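Local coordinates for protein PlaB phospholipase (Legionella pneumophila, PDB 6ZTI) that probably hydrolyses phospholipids as an alpha/beta-hydrolase virulence enzyme and binds NAD(H), which drives a tetramerization that controls its activity, at residues V67-I72 / V106-D111; Q426-Y431 / D464-R469. One frame throughout, in Å; residues are numbered along the deposited sequence.

Contact 1. Residues V67-I72 / V106-D111; sequences VTVDDI and VRKWMD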
loop_
_atom_site.group_PDB
_atom_site.type_symbol
_atom_site.label_atom_id
_atom_site.label_comp_id
_atom_site.label_asym_id
_atom_site.label_seq_id
_atom_site.Cartn_x
_atom_site.Cartn_y
_atom_site.Cartn_z
ATOM N N VAL B 67 -8.542 4.791 -20.819
ATOM C CA VAL B 67 -8.255 5.802 -21.832
ATOM C C VAL B 67 -7.394 6.897 -21.220
ATOM O O VAL B 67 -7.673 7.378 -20.115
ATOM C CB VAL B 67 -9.562 6.369 -22.412
ATOM C CG1 VAL B 67 -9.282 7.514 -23.376
ATOM C CG2 VAL B 67 -10.348 5.251 -23.096
ATOM N N THR B 68 -6.337 7.278 -21.933
ATOM C CA THR B 68 -5.404 8.301 -21.491
ATOM C C THR B 68 -5.559 9.573 -22.325
ATOM O O THR B 68 -6.160 9.577 -23.407
ATOM C CB THR B 68 -3.956 7.799 -21.585
ATOM O OG1 THR B 68 -3.570 7.716 -22.963
ATOM C CG2 THR B 68 -3.798 6.417 -20.925
ATOM N N VAL B 69 -4.988 10.666 -21.807
ATOM C CA VAL B 69 -4.970 11.923 -22.552
ATOM C C VAL B 69 -4.225 11.735 -23.868
ATOM O O VAL B 69 -4.630 12.260 -24.912
ATOM C CB VAL B 69 -4.357 13.042 -21.686
ATOM C CG1 VAL B 69 -4.155 14.326 -22.481
ATOM C CG2 VAL B 69 -5.249 13.318 -20.494
ATOM N N ASP B 70 -3.140 10.961 -23.843
ATOM C CA ASP B 70 -2.448 10.592 -25.072
ATOM C C ASP B 70 -3.387 9.904 -26.062
ATOM O O ASP B 70 -3.406 10.244 -27.252
ATOM C CB ASP B 70 -1.280 9.674 -24.733
ATOM C CG ASP B 70 -0.573 9.151 -25.967
ATOM O OD1 ASP B 70 0.052 9.969 -26.676
ATOM O OD2 ASP B 70 -0.633 7.925 -26.211
ATOM N N ASP B 71 -4.141 8.902 -25.591
ATOM C CA ASP B 71 -5.136 8.215 -26.414
ATOM C C ASP B 71 -6.125 9.192 -27.042
ATOM O O ASP B 71 -6.447 9.094 -28.233
ATOM C CB ASP B 71 -5.928 7.202 -25.576
ATOM C CG ASP B 71 -5.094 6.037 -25.044
ATOM O OD1 ASP B 71 -3.944 5.797 -25.487
ATOM O OD2 ASP B 71 -5.639 5.344 -24.151
ATOM N N ILE B 72 -6.650 10.123 -26.238
ATOM C CA ILE B 72 -7.704 11.001 -26.724
ATOM C C ILE B 72 -7.156 11.967 -27.765
ATOM O O ILE B 72 -7.833 12.286 -28.744
ATOM C CB ILE B 72 -8.357 11.754 -25.552
ATOM C CG1 ILE B 72 -9.073 10.770 -24.619
ATOM C CG2 ILE B 72 -9.339 12.798 -26.056
ATOM C CD1 ILE B 72 -9.375 11.348 -23.248
ATOM N N VAL B 106 -6.405 19.302 -26.698
ATOM C CA VAL B 106 -6.004 19.882 -27.973
ATOM C C VAL B 106 -4.547 20.330 -27.931
ATOM O O VAL B 106 -3.845 20.256 -28.948
ATOM C CB VAL B 106 -6.950 21.035 -28.349
ATOM C CG1 VAL B 106 -6.443 21.779 -29.582
ATOM C CG2 VAL B 106 -8.350 20.482 -28.603
ATOM N N ARG B 107 -4.059 20.777 -26.767
ATOM C CA ARG B 107 -2.657 21.164 -26.663
ATOM C C ARG B 107 -1.730 19.955 -26.755
ATOM O O ARG B 107 -0.618 20.070 -27.272
ATOM C CB ARG B 107 -2.401 21.915 -25.362
ATOM C CG ARG B 107 -3.068 23.307 -25.289
ATOM C CD ARG B 107 -2.389 24.170 -24.275
ATOM N NE ARG B 107 -2.481 23.641 -22.918
ATOM C CZ ARG B 107 -1.454 23.263 -22.162
ATOM N NH1 ARG B 107 -0.196 23.315 -22.602
ATOM N NH2 ARG B 107 -1.697 22.818 -20.937
ATOM N N LYS B 108 -2.149 18.809 -26.216
ATOM C CA LYS B 108 -1.391 17.576 -26.383
ATOM C C LYS B 108 -1.405 17.116 -27.837
ATOM O O LYS B 108 -0.388 16.639 -28.359
ATOM C CB LYS B 108 -1.976 16.501 -25.466
ATOM C CG LYS B 108 -1.318 15.149 -25.575
ATOM C CD LYS B 108 0.128 15.142 -25.127
ATOM C CE LYS B 108 0.706 13.719 -25.184
ATOM N NZ LYS B 108 2.149 13.684 -24.927
ATOM N N TRP B 109 -2.554 17.240 -28.504
ATOM C CA TRP B 109 -2.630 16.923 -29.925
ATOM C C TRP B 109 -1.676 17.790 -30.740
ATOM O O TRP B 109 -0.916 17.279 -31.574
ATOM C CB TRP B 109 -4.067 17.096 -30.413
ATOM C CG TRP B 109 -4.174 17.088 -31.907
ATOM C CD1 TRP B 109 -4.133 16.001 -32.728
ATOM C CD2 TRP B 109 -4.324 18.228 -32.759
ATOM N NE1 TRP B 109 -4.246 16.394 -34.041
ATOM C CE2 TRP B 109 -4.365 17.757 -34.088
ATOM C CE3 TRP B 109 -4.421 19.598 -32.530
ATOM C CZ2 TRP B 109 -4.501 18.609 -35.176
ATOM C CZ3 TRP B 109 -4.563 20.444 -33.612
ATOM C CH2 TRP B 109 -4.603 19.949 -34.917
ATOM N N MET B 110 -1.703 19.110 -30.513
ATOM C CA MET B 110 -0.732 19.992 -31.151
ATOM C C MET B 110 0.694 19.514 -30.885
ATOM O O MET B 110 1.535 19.509 -31.787
ATOM C CB MET B 110 -0.904 21.430 -30.645
ATOM C CG MET B 110 -2.187 22.104 -31.089
ATOM S SD MET B 110 -2.539 23.664 -30.249
ATOM C CE MET B 110 -1.122 24.619 -30.812
ATOM N N ASP B 111 0.972 19.078 -29.657
ATOM C CA ASP B 111 2.334 18.687 -29.306
ATOM C C ASP B 111 2.705 17.376 -29.988
ATOM O O ASP B 111 3.836 17.211 -30.452
ATOM C CB ASP B 111 2.459 18.583 -27.780
ATOM C CG ASP B 111 3.899 18.638 -27.289
ATOM O OD1 ASP B 111 4.548 19.689 -27.437
ATOM O OD2 ASP B 111 4.373 17.632 -26.719
HETATM O O HOH W 1 2.404 10.890 -25.201
#
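Lys-108 reaches over from helix 102-114 to Val-69 and Asp-70 in the first turn of helix 69-89, joining two helices of the alpha/beta-hydrolase domain. The nearest CA atoms, of Asp-70 and Lys-108, are 7.2 Å apart, and no direct hydrogen bond crosses; the contact is made by side chains and a bridging water. The lysine does most of the spanning. Its CG stands anti to the backbone N (chi1 178°), which puts CG beside Val-69, 4.3 Å from the CG1 branch. The bend at chi2 (65°) then swings CD and CE toward Asp-70, and beyond that bend the chain to NZ is extended. CE crosses the Asp-70 side chain at a slant, 4.1 Å from OD1.

The charges themselves stop short of contact: Asp-70 OD1 and Lys-108 NZ are 4.6 Å apart, too far for a direct salt bridge. OD1 makes a salt bridge to Arg-351 of the second subunit and also accepts from the water held by Lys-108. Asp-70 also touches Leu-112, one turn further along the lysine's helix.

The start of helix 69-89 is fixed by a capping box. Thr-68 at the N-cap accepts from Asp-71 N through OG1, nearly straight at 167°, and Asp-71 returns the bond by taking Thr-68 N on OD2, a donor that arrives from above the carboxylate plane. Asp-71 OD2 also forms a salt bridge with Arg-461 of the second subunit, which ties the cap to the interface. Between the two helices the polar ends are joined by a water that accepts from Lys-108 NZ at 2.8 Å and donates to Asp-70 OD1 at 2.9 Å.

Contact 2. Residues Q426-Y431 / D464-R469; sequences QALAYY and DRTVFR
Leu-428 meets Asp-464, Thr-466 and Val-467 where the residues just before strand 429-439 lie against the turn that follows strand 452-463. Followed outward, its CB rests on the CG2 branch of Val-467 at 3.7 Å. With CG anti to the carbonyl carbon (chi1 -69°) and chi2 near 171°, the CD2 branch reaches Asp-464 CB (3.9 Å) and Thr-466 CB (4.2 Å). Ile-61 of the second subunit also packs on this leucine. Beside the apolar contact, Asp-464 N donates to Leu-428 O over 2.9 Å, almost linear at 176°, which fixes one backbone to the other.

The Asp-464 carboxylate is buried and held at both oxygens. OD1 takes Thr-466 N on its anti lone pair and also accepts from Thr-484 N, whereas OD2 is met by Gly-485 N and Ser-424 OG. These four donors would be expected to stabilise the ionised form. A further bond to OD2 from a water is doubtful, the 2.5 Å separation being too short; that water lies at the ring edge of Tyr-430, in plane, 2.8 Å from OH. Further on, Phe-468 and Arg-469 pair antiparallel with a strand of the second subunit. The bond from Thr-466 N to Asp-464 OD1 closes an Asx turn, here leading into the short 3-10 segment 465-467 ahead of that intersubunit strand.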
loop_
_atom_site.group_PDB
_atom_site.type_symbol
_atom_site.label_atom_id
_atom_site.label_comp_id
_atom_site.label_asym_id
_atom_site.label_seq_id
_atom_site.Cartn_x
_atom_site.Cartn_y
_atom_site.Cartn_z
ATOM N N GLN B 426 23.941 11.216 9.460
ATOM C CA GLN B 426 22.667 10.538 9.259
ATOM C C GLN B 426 22.756 9.468 8.178
ATOM O O GLN B 426 22.205 8.372 8.336
ATOM C CB GLN B 426 21.590 11.563 8.891
ATOM C CG GLN B 426 21.437 12.668 9.918
ATOM C CD GLN B 426 20.441 13.716 9.494
ATOM O OE1 GLN B 426 19.774 13.582 8.463
ATOM N NE2 GLN B 426 20.332 14.776 10.288
ATOM N N ALA B 427 23.437 9.773 7.079
ATOM C CA ALA B 427 23.634 8.826 5.993
ATOM C C ALA B 427 24.876 9.239 5.218
ATOM O O ALA B 427 25.283 10.402 5.240
ATOM C CB ALA B 427 22.420 8.778 5.062
ATOM N N LEU B 428 25.470 8.267 4.523
ATOM C CA LEU B 428 26.657 8.536 3.727
ATOM C C LEU B 428 26.332 9.207 2.398
ATOM O O LEU B 428 27.237 9.755 1.759
ATOM C CB LEU B 428 27.420 7.225 3.506
ATOM C CG LEU B 428 28.046 6.695 4.798
ATOM C CD1 LEU B 428 28.591 5.302 4.605
ATOM C CD2 LEU B 428 29.156 7.625 5.301
ATOM N N ALA B 429 25.071 9.166 1.966
ATOM C CA ALA B 429 24.565 9.958 0.850
ATOM C C ALA B 429 23.533 10.930 1.412
ATOM O O ALA B 429 22.569 10.506 2.057
ATOM C CB ALA B 429 23.950 9.059 -0.225
ATOM N N TYR B 430 23.733 12.227 1.185
ATOM C CA TYR B 430 22.924 13.235 1.858
ATOM C C TYR B 430 22.891 14.505 1.012
ATOM O O TYR B 430 23.577 14.618 -0.008
ATOM C CB TYR B 430 23.467 13.531 3.258
ATOM C CG TYR B 430 24.849 14.098 3.215
ATOM C CD1 TYR B 430 25.946 13.273 3.028
ATOM C CD2 TYR B 430 25.062 15.460 3.322
ATOM C CE1 TYR B 430 27.225 13.790 2.965
ATOM C CE2 TYR B 430 26.339 15.986 3.261
ATOM C CZ TYR B 430 27.414 15.147 3.084
ATOM O OH TYR B 430 28.688 15.676 3.023
ATOM N N TYR B 431 22.114 15.479 1.476
ATOM C CA TYR B 431 21.849 16.712 0.748
ATOM C C TYR B 431 22.079 17.911 1.650
ATOM O O TYR B 431 21.725 17.890 2.830
ATOM C CB TYR B 431 20.400 16.753 0.221
ATOM C CG TYR B 431 20.084 15.647 -0.734
ATOM C CD1 TYR B 431 20.407 15.755 -2.077
ATOM C CD2 TYR B 431 19.480 14.487 -0.296
ATOM C CE1 TYR B 431 20.139 14.728 -2.964
ATOM C CE2 TYR B 431 19.212 13.465 -1.162
ATOM C CZ TYR B 431 19.544 13.586 -2.495
ATOM O OH TYR B 431 19.261 12.551 -3.358
ATOM N N ASP B 464 29.749 10.704 0.714
ATOM C CA ASP B 464 30.963 10.705 1.511
ATOM C C ASP B 464 31.971 9.691 0.980
ATOM O O ASP B 464 31.616 8.606 0.505
ATOM C CB ASP B 464 30.630 10.398 2.964
ATOM C CG ASP B 464 31.754 10.764 3.903
ATOM O OD1 ASP B 464 32.756 10.013 3.971
ATOM O OD2 ASP B 464 31.631 11.815 4.563
ATOM N N ARG B 465 33.251 10.047 1.087
ATOM C CA ARG B 465 34.292 9.186 0.543
ATOM C C ARG B 465 34.328 7.817 1.209
ATOM O O ARG B 465 34.896 6.884 0.638
ATOM C CB ARG B 465 35.658 9.866 0.658
ATOM C CG ARG B 465 35.748 11.090 -0.223
ATOM C CD ARG B 465 37.135 11.667 -0.334
ATOM N NE ARG B 465 37.099 12.925 -1.080
ATOM C CZ ARG B 465 38.118 13.419 -1.772
ATOM N NH1 ARG B 465 39.271 12.760 -1.834
ATOM N NH2 ARG B 465 37.978 14.573 -2.410
ATOM N N THR B 466 33.712 7.659 2.381
ATOM C CA THR B 466 33.731 6.358 3.038
ATOM C C THR B 466 32.981 5.297 2.245
ATOM O O THR B 466 33.280 4.106 2.393
ATOM C CB THR B 466 33.150 6.476 4.444
ATOM O OG1 THR B 466 34.033 7.257 5.253
ATOM C CG2 THR B 466 32.976 5.104 5.080
ATOM N N VAL B 467 32.030 5.696 1.395
ATOM C CA VAL B 467 31.263 4.712 0.634
ATOM C C VAL B 467 32.180 3.740 -0.098
ATOM O O VAL B 467 31.813 2.577 -0.312
ATOM C CB VAL B 467 30.292 5.438 -0.321
ATOM C CG1 VAL B 467 29.652 4.471 -1.301
ATOM C CG2 VAL B 467 29.214 6.161 0.493
ATOM N N PHE B 468 33.378 4.177 -0.482
ATOM C CA PHE B 468 34.346 3.279 -1.105
ATOM C C PHE B 468 35.752 3.794 -0.839
ATOM O O PHE B 468 36.079 4.932 -1.195
ATOM C CB PHE B 468 34.102 3.152 -2.618
ATOM C CG PHE B 468 34.579 1.852 -3.206
ATOM C CD1 PHE B 468 35.867 1.392 -2.971
ATOM C CD2 PHE B 468 33.739 1.094 -4.002
ATOM C CE1 PHE B 468 36.313 0.189 -3.519
ATOM C CE2 PHE B 468 34.161 -0.112 -4.551
ATOM C CZ PHE B 468 35.457 -0.569 -4.309
ATOM N N ARG B 469 36.580 2.951 -0.234
ATOM C CA ARG B 469 37.996 3.224 -0.042
ATOM C C ARG B 469 38.794 2.015 -0.520
ATOM O O ARG B 469 38.280 0.896 -0.570
ATOM C CB ARG B 469 38.321 3.522 1.437
ATOM C CG ARG B 469 37.565 4.708 2.045
ATOM C CD ARG B 469 38.243 6.042 1.737
ATOM N NE ARG B 469 37.883 6.548 0.413
ATOM C CZ ARG B 469 38.502 7.554 -0.204
ATOM N NH1 ARG B 469 39.525 8.161 0.375
ATOM N NH2 ARG B 469 38.101 7.956 -1.408
HETATM O O HOH W 2 30.324 13.448 3.267
#

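In the fold
Contact 1 closes before contact 2 opens along the chain, and the two stand far apart: centres 44 Å, nearest atoms about 28 Å. They share no helix or strand. Contact 1 joins helices 69-89 and 102-114, which accompany the parallel sheet of the hydrolase domain, whereas contact 2 joins the start of strand 429-439, in the mixed sheet of the C-terminal part, to the turn between strands 452-463 and 468-471. The second subunit brings them together: Val-67 and Ile-72 of one chain pack on Val-467 and Phe-468 of the other. The start of helix 69-89 thus receives the C-terminal strand region of a partner, so both contacts border one subunit interface within the four-chain assembly.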